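Local structure of Cow rumen GH26 endo-mannanase (Metagenome, 6UEH) at residues P200-Y210 against D218-W227. The protein probably hydrolyses internal beta-1,4-mannosidic linkages of mannans such as galactomannan, as an endo-acting family 26 glycoside hydrolase with a calcium-binding accessory domain. Sequence-based numbering, arbitrary orientation.
Sequences PAIRGFDFMNY and DQTTERVIEW
Phe205 lays one ring face against Val224, whose CG2 stands almost over the ring centre, 3.4 Å from the centroid; the flat ring gives a methyl of beta-branched Val224 a broad apolar surface. Trp227 CB meets the edge of the same ring, and Thr220 CG2 packs against Phe205 CB. Nearer the start of the strand, Arg203 crosses the Trp227 indole: Arg203 CB lies over the five-membered ring, 3.4 Å from the centroid, and the extended chain (CG anti to the backbone N, chi1 -178°) carries Arg203 CD on to Trp227 CE3. The indole edge is turned to the backbone, where Trp227 NE1 donates to Ala201 O at 3.2 Å in a bent bond. Strand 202-206 and helix segment 220-227 run nearly antiparallel, 161° between their axes; strand 202-206, helix 220-230 and strand 234-238 form a right-handed beta-alpha-beta unit of the family 26 TIM barrel. At the helix start Asp218 suits its place by having two acceptor oxygens. OD1 closes an Asx turn with Thr220 N and also accepts from Thr220 OG1, 2.7 Å from Asp218 OD1; Asp218 OD2 receives Asn209 ND2 at 2.7 Å, nearly straight (167°), and a water shared with Asp206 O and Asn209 N. In the second shell, Arg223 NH1 grips Asp218 O at 2.6 Å, in the carbonyl plane. Glu175 forms salt bridges with both Arg203 and Arg223, which would offset their like charges, while Leu299 of helix 280-301 touches Val224.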
loop_
_atom_site.group_PDB
_atom_site.type_symbol
_atom_site.label_atom_id
_atom_site.label_comp_id
_atom_site.label_asym_id
_atom_site.label_seq_id
_atom_site.Cartn_x
_atom_site.Cartn_y
_atom_site.Cartn_z
ATOM N N PRO A 200 -15.058 -7.446 -12.489
ATOM C CA PRO A 200 -14.458 -7.044 -11.213
ATOM C C PRO A 200 -15.544 -6.693 -10.202
ATOM O O PRO A 200 -16.609 -6.219 -10.600
ATOM C CB PRO A 200 -13.630 -5.812 -11.584
ATOM C CG PRO A 200 -14.319 -5.260 -12.791
ATOM C CD PRO A 200 -14.797 -6.464 -13.556
ATOM N N ALA A 201 -15.287 -6.932 -8.922
ATOM C CA ALA A 201 -16.268 -6.632 -7.886
ATOM C C ALA A 201 -16.273 -5.142 -7.561
ATOM O O ALA A 201 -17.330 -4.541 -7.358
ATOM C CB ALA A 201 -15.984 -7.450 -6.633
ATOM N N ILE A 202 -15.081 -4.558 -7.516
ATOM C CA ILE A 202 -14.907 -3.147 -7.192
ATOM C C ILE A 202 -14.715 -2.320 -8.462
ATOM O O ILE A 202 -13.940 -2.689 -9.341
ATOM C CB ILE A 202 -13.698 -2.942 -6.244
ATOM C CG1 ILE A 202 -13.993 -3.549 -4.870
ATOM C CG2 ILE A 202 -13.344 -1.467 -6.114
ATOM C CD1 ILE A 202 -12.830 -3.477 -3.900
ATOM N N ARG A 203 -15.436 -1.209 -8.564
ATOM C CA ARG A 203 -15.250 -0.292 -9.683
ATOM C C ARG A 203 -14.710 1.041 -9.173
ATOM O O ARG A 203 -15.203 1.580 -8.183
ATOM C CB ARG A 203 -16.563 -0.092 -10.445
ATOM C CG ARG A 203 -16.462 0.820 -11.663
ATOM C CD ARG A 203 -17.661 0.621 -12.587
ATOM N NE ARG A 203 -17.659 1.542 -13.722
ATOM C CZ ARG A 203 -18.232 1.282 -14.894
ATOM N NH1 ARG A 203 -18.840 0.120 -15.095
ATOM N NH2 ARG A 203 -18.186 2.177 -15.873
ATOM N N GLY A 204 -13.680 1.552 -9.842
ATOM C CA GLY A 204 -13.056 2.800 -9.444
ATOM C C GLY A 204 -13.576 3.981 -10.239
ATOM O O GLY A 204 -13.687 3.917 -11.464
ATOM N N PHE A 205 -13.897 5.061 -9.533
ATOM C CA PHE A 205 -14.423 6.271 -10.150
ATOM C C PHE A 205 -13.551 7.471 -9.786
ATOM O O PHE A 205 -12.543 7.325 -9.097
ATOM C CB PHE A 205 -15.869 6.526 -9.708
ATOM C CG PHE A 205 -16.809 5.378 -9.979
ATOM C CD1 PHE A 205 -16.954 4.350 -9.060
ATOM C CD2 PHE A 205 -17.565 5.341 -11.140
ATOM C CE1 PHE A 205 -17.827 3.298 -9.302
ATOM C CE2 PHE A 205 -18.439 4.296 -11.388
ATOM C CZ PHE A 205 -18.572 3.277 -10.466
ATOM N N ASP A 206 -13.948 8.654 -10.245
ATOM C CA ASP A 206 -13.240 9.889 -9.907
ATOM C C ASP A 206 -14.159 11.094 -10.076
ATOM O O ASP A 206 -14.871 11.201 -11.072
ATOM C CB ASP A 206 -11.990 10.058 -10.776
ATOM C CG ASP A 206 -10.951 10.966 -10.135
ATOM O OD1 ASP A 206 -11.217 12.180 -9.996
ATOM O OD2 ASP A 206 -9.865 10.464 -9.774
ATOM N N PHE A 207 -14.130 12.002 -9.103
ATOM C CA PHE A 207 -15.036 13.147 -9.093
ATOM C C PHE A 207 -14.380 14.447 -9.547
ATOM O O PHE A 207 -14.879 15.530 -9.248
ATOM C CB PHE A 207 -15.625 13.338 -7.692
ATOM C CG PHE A 207 -16.612 12.277 -7.303
ATOM C CD1 PHE A 207 -17.936 12.371 -7.697
ATOM C CD2 PHE A 207 -16.216 11.184 -6.552
ATOM C CE1 PHE A 207 -18.848 11.392 -7.349
ATOM C CE2 PHE A 207 -17.123 10.206 -6.199
ATOM C CZ PHE A 207 -18.440 10.310 -6.599
ATOM N N MET A 208 -13.279 14.340 -10.284
ATOM C CA MET A 208 -12.483 15.511 -10.648
ATOM C C MET A 208 -13.248 16.542 -11.482
ATOM O O MET A 208 -12.980 17.741 -11.390
ATOM C CB MET A 208 -11.224 15.072 -11.401
ATOM C CG MET A 208 -11.503 14.251 -12.650
ATOM S SD MET A 208 -9.998 13.563 -13.370
ATOM C CE MET A 208 -9.104 15.063 -13.754
ATOM N N ASN A 209 -14.205 16.089 -12.287
ATOM C CA ASN A 209 -14.881 16.992 -13.217
ATOM C C ASN A 209 -16.019 17.793 -12.589
ATOM O O ASN A 209 -16.614 18.650 -13.240
ATOM C CB ASN A 209 -15.393 16.209 -14.425
ATOM C CG ASN A 209 -14.270 15.767 -15.339
ATOM O OD1 ASN A 209 -13.325 16.519 -15.580
ATOM N ND2 ASN A 209 -14.355 14.537 -15.839
ATOM N N TYR A 210 -16.313 17.520 -11.323
ATOM C CA TYR A 210 -17.254 18.343 -10.574
ATOM C C TYR A 210 -16.490 19.439 -9.837
ATOM O O TYR A 210 -16.509 19.494 -8.608
ATOM C CB TYR A 210 -18.053 17.501 -9.579
ATOM C CG TYR A 210 -18.861 16.371 -10.186
ATOM C CD1 TYR A 210 -20.162 16.577 -10.633
ATOM C CD2 TYR A 210 -18.330 15.091 -10.287
ATOM C CE1 TYR A 210 -20.908 15.539 -11.177
ATOM C CE2 TYR A 210 -19.065 14.048 -10.827
ATOM C CZ TYR A 210 -20.352 14.277 -11.270
ATOM O OH TYR A 210 -21.079 13.237 -11.805
ATOM N N ASP A 218 -20.042 14.530 -15.935
ATOM C CA ASP A 218 -19.604 13.343 -16.669
ATOM C C ASP A 218 -20.349 12.089 -16.218
ATOM O O ASP A 218 -19.940 10.971 -16.535
ATOM C CB ASP A 218 -18.083 13.141 -16.543
ATOM C CG ASP A 218 -17.618 12.883 -15.109
ATOM O OD1 ASP A 218 -18.440 12.550 -14.229
ATOM O OD2 ASP A 218 -16.397 12.998 -14.867
ATOM N N GLN A 219 -21.431 12.293 -15.466
ATOM C CA GLN A 219 -22.340 11.221 -15.053
ATOM C C GLN A 219 -21.691 10.162 -14.160
ATOM O O GLN A 219 -22.160 9.024 -14.101
ATOM C CB GLN A 219 -22.953 10.546 -16.285
ATOM C CG GLN A 219 -23.924 11.425 -17.059
ATOM C CD GLN A 219 -25.295 11.485 -16.411
ATOM O OE1 GLN A 219 -25.897 10.455 -16.112
ATOM N NE2 GLN A 219 -25.791 12.695 -16.184
ATOM N N THR A 220 -20.624 10.539 -13.461
ATOM C CA THR A 220 -19.952 9.623 -12.541
ATOM C C THR A 220 -20.905 9.138 -11.448
ATOM O O THR A 220 -20.988 7.943 -11.180
ATOM C CB THR A 220 -18.716 10.277 -11.885
ATOM O OG1 THR A 220 -17.665 10.400 -12.852
ATOM C CG2 THR A 220 -18.214 9.436 -10.715
ATOM N N THR A 221 -21.627 10.074 -10.836
ATOM C CA THR A 221 -22.541 9.759 -9.742
ATOM C C THR A 221 -23.600 8.740 -10.158
ATOM O O THR A 221 -23.898 7.807 -9.412
ATOM C CB THR A 221 -23.231 11.032 -9.215
ATOM O OG1 THR A 221 -22.233 11.969 -8.790
ATOM C CG2 THR A 221 -24.147 10.705 -8.040
ATOM N N GLU A 222 -24.155 8.910 -11.354
ATOM C CA GLU A 222 -25.123 7.955 -11.879
ATOM C C GLU A 222 -24.496 6.573 -12.066
ATOM O O GLU A 222 -25.109 5.561 -11.734
ATOM C CB GLU A 222 -25.710 8.449 -13.203
ATOM C CG GLU A 222 -26.731 9.574 -13.061
ATOM C CD GLU A 222 -26.096 10.941 -12.858
ATOM O OE1 GLU A 222 -24.851 11.032 -12.822
ATOM O OE2 GLU A 222 -26.850 11.933 -12.739
ATOM N N ARG A 223 -23.273 6.529 -12.589
ATOM C CA ARG A 223 -22.606 5.247 -12.809
ATOM C C ARG A 223 -22.245 4.567 -11.490
ATOM O O ARG A 223 -22.244 3.342 -11.405
ATOM C CB ARG A 223 -21.355 5.422 -13.676
ATOM C CG ARG A 223 -21.662 5.702 -15.146
ATOM C CD ARG A 223 -20.413 5.627 -16.021
ATOM N NE ARG A 223 -19.378 6.558 -15.576
ATOM C CZ ARG A 223 -19.352 7.850 -15.885
ATOM N NH1 ARG A 223 -20.309 8.375 -16.639
ATOM N NH2 ARG A 223 -18.372 8.621 -15.430
ATOM N N VAL A 224 -21.950 5.359 -10.462
ATOM C CA VAL A 224 -21.692 4.799 -9.137
ATOM C C VAL A 224 -22.958 4.143 -8.594
ATOM O O VAL A 224 -22.922 3.022 -8.081
ATOM C CB VAL A 224 -21.203 5.871 -8.143
ATOM C CG1 VAL A 224 -21.126 5.296 -6.736
ATOM C CG2 VAL A 224 -19.850 6.418 -8.571
ATOM N N ILE A 225 -24.076 4.852 -8.715
ATOM C CA ILE A 225 -25.371 4.333 -8.294
ATOM C C ILE A 225 -25.721 3.063 -9.064
ATOM O O ILE A 225 -26.164 2.072 -8.479
ATOM C CB ILE A 225 -26.482 5.381 -8.489
ATOM C CG1 ILE A 225 -26.249 6.571 -7.555
ATOM C CG2 ILE A 225 -27.853 4.765 -8.250
ATOM C CD1 ILE A 225 -27.236 7.702 -7.742
ATOM N N GLU A 226 -25.503 3.096 -10.375
ATOM C CA GLU A 226 -25.768 1.947 -11.231
ATOM C C GLU A 226 -24.951 0.736 -10.784
ATOM O O GLU A 226 -25.481 -0.366 -10.654
ATOM C CB GLU A 226 -25.461 2.289 -12.692
ATOM C CG GLU A 226 -26.090 1.352 -13.717
ATOM C CD GLU A 226 -25.294 0.079 -13.928
ATOM O OE1 GLU A 226 -24.081 0.071 -13.621
ATOM O OE2 GLU A 226 -25.883 -0.916 -14.403
ATOM N N TRP A 227 -23.662 0.954 -10.542
ATOM C CA TRP A 227 -22.759 -0.128 -10.161
ATOM C C TRP A 227 -23.186 -0.780 -8.851
ATOM O O TRP A 227 -23.248 -2.005 -8.748
ATOM C CB TRP A 227 -21.323 0.390 -10.043
ATOM C CG TRP A 227 -20.316 -0.694 -9.794
ATOM C CD1 TRP A 227 -19.686 -0.980 -8.614
ATOM C CD2 TRP A 227 -19.834 -1.647 -10.746
ATOM N NE1 TRP A 227 -18.839 -2.050 -8.777
ATOM C CE2 TRP A 227 -18.914 -2.480 -10.077
ATOM C CE3 TRP A 227 -20.090 -1.881 -12.101
ATOM C CZ2 TRP A 227 -18.244 -3.519 -10.717
ATOM C CZ3 TRP A 227 -19.428 -2.915 -12.734
ATOM C CH2 TRP A 227 -18.516 -3.721 -12.042
HETATM O O HOH W 1 -15.621 8.448 -12.713
HETATM O O HOH W 2 -15.480 13.496 -12.316
HETATM O O HOH W 3 -23.863 13.491 -12.177
#